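Local atomic coordinates of catalase (PDB entry 1M7S), a protein that breaks down hydrogen peroxide to water and oxygen with the help of heme, protecting the bacterial cell from peroxide damage. Residues 19-23 with 24-28. Residues are numbered along the deposited sequence; the frame is centred on the assembly and turned at random.
Sequences QTAGA and QGPVL
Thr20 and Val27 form a single beta bridge in a tight hairpin-like reversal, flanked by the bonds Ala21 N to Pro26 O (2.9 Å) and Leu28 N to Gln19 O (3.0 Å). The chain reverses in a type I beta turn from Gly22 to Gly25, closed by Gly25 N on Gly22 O at 3.1 Å. Ala21 centres an inverse gamma turn just before it. Thr20 OG1 also reaches Gly22 O, at 2.9 Å. These two donors approach from opposite faces of the carbonyl plane, so Gly22 O is gripped twice. With chi1 at 62°, the Thr20 hydroxyl lies between its own backbone N and carbonyl carbon, which places OG1 for this bond. Thr20 CG2 meets Val27 CG2 at 3.9 Å. Leu28 CD1 packs against the amide carbon CD of Gln19 at 3.7 Å. Leu28 CD2 lies 4.0 Å from Ala21 CB. A water lies within hydrogen-bonding distance of both Ala23 O and Gly25 O. The reversal runs from strand 20-21 into the loop before helix 32-41, in the N-terminal arm, far from the centre of its own chain. It is embedded in the tetramer. In a second subunit, Arg323 and Gln326 of helix 323-339 bond Ala23 O and Val27 N, and a strand pairs antiparallel with Thr20.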
loop_
_atom_site.group_PDB
_atom_site.type_symbol
_atom_site.label_atom_id
_atom_site.label_comp_id
_atom_site.label_asym_id
_atom_site.label_seq_id
_atom_site.Cartn_x
_atom_site.Cartn_y
_atom_site.Cartn_z
ATOM N N GLN A 19 26.197 -12.016 -10.683
ATOM C CA GLN A 19 26.845 -12.000 -12.019
ATOM C C GLN A 19 27.616 -10.701 -12.144
ATOM O O GLN A 19 27.014 -9.635 -11.939
ATOM C CB GLN A 19 25.807 -12.128 -13.135
ATOM C CG GLN A 19 26.481 -12.334 -14.515
ATOM C CD GLN A 19 25.446 -12.473 -15.613
ATOM O OE1 GLN A 19 24.342 -11.943 -15.537
ATOM N NE2 GLN A 19 25.712 -13.259 -16.659
ATOM N N THR A 20 28.892 -10.732 -12.477
ATOM C CA THR A 20 29.729 -9.539 -12.605
ATOM C C THR A 20 30.409 -9.427 -13.969
ATOM O O THR A 20 30.523 -10.417 -14.694
ATOM C CB THR A 20 30.817 -9.430 -11.513
ATOM O OG1 THR A 20 31.732 -10.534 -11.581
ATOM C CG2 THR A 20 30.236 -9.427 -10.081
ATOM N N ALA A 21 30.852 -8.208 -14.295
ATOM C CA ALA A 21 31.525 -7.915 -15.564
ATOM C C ALA A 21 33.030 -8.131 -15.393
ATOM O O ALA A 21 33.854 -7.230 -15.255
ATOM C CB ALA A 21 31.240 -6.466 -15.973
ATOM N N GLY A 22 33.419 -9.386 -15.475
ATOM C CA GLY A 22 34.768 -9.841 -15.219
ATOM C C GLY A 22 34.966 -10.053 -13.714
ATOM O O GLY A 22 34.194 -9.595 -12.851
ATOM N N ALA A 23 36.136 -10.599 -13.389
ATOM C CA ALA A 23 36.425 -10.920 -11.964
ATOM C C ALA A 23 36.529 -9.685 -11.115
ATOM O O ALA A 23 36.201 -9.716 -9.908
ATOM C CB ALA A 23 37.668 -11.787 -11.928
ATOM N N GLN A 24 36.963 -8.569 -11.665
ATOM C CA GLN A 24 37.079 -7.337 -10.891
ATOM C C GLN A 24 36.018 -6.302 -11.223
ATOM O O GLN A 24 36.181 -5.133 -10.822
ATOM C CB GLN A 24 38.480 -6.738 -11.130
ATOM C CG GLN A 24 39.532 -7.430 -10.279
ATOM C CD GLN A 24 40.035 -8.747 -10.791
ATOM O OE1 GLN A 24 40.330 -8.883 -11.987
ATOM N NE2 GLN A 24 40.130 -9.744 -9.907
ATOM N N GLY A 25 35.007 -6.714 -11.976
ATOM C CA GLY A 25 33.999 -5.762 -12.450
ATOM C C GLY A 25 32.783 -5.660 -11.561
ATOM O O GLY A 25 32.580 -6.392 -10.603
ATOM N N PRO A 26 31.928 -4.698 -11.916
ATOM C CA PRO A 26 30.659 -4.409 -11.299
ATOM C C PRO A 26 29.599 -5.456 -11.583
ATOM O O PRO A 26 29.663 -6.193 -12.569
ATOM C CB PRO A 26 30.172 -3.062 -11.889
ATOM C CG PRO A 26 30.902 -3.080 -13.243
ATOM C CD PRO A 26 32.213 -3.772 -13.034
ATOM N N VAL A 27 28.564 -5.452 -10.758
ATOM C CA VAL A 27 27.423 -6.365 -10.856
ATOM C C VAL A 27 26.474 -5.968 -11.979
ATOM O O VAL A 27 26.273 -4.786 -12.259
ATOM C CB VAL A 27 26.664 -6.378 -9.521
ATOM C CG1 VAL A 27 25.332 -7.142 -9.606
ATOM C CG2 VAL A 27 27.568 -7.049 -8.482
ATOM N N LEU A 28 25.945 -6.979 -12.719
ATOM C CA LEU A 28 25.057 -6.623 -13.823
ATOM C C LEU A 28 23.587 -6.549 -13.442
ATOM O O LEU A 28 23.080 -7.379 -12.699
ATOM C CB LEU A 28 25.156 -7.697 -14.932
ATOM C CG LEU A 28 26.585 -7.971 -15.430
ATOM C CD1 LEU A 28 26.494 -9.069 -16.494
ATOM C CD2 LEU A 28 27.199 -6.656 -15.868
HETATM O O HOH W 1 33.857 -8.154 -8.856
HETATM O O HOH W 2 38.651 -9.960 -7.477
#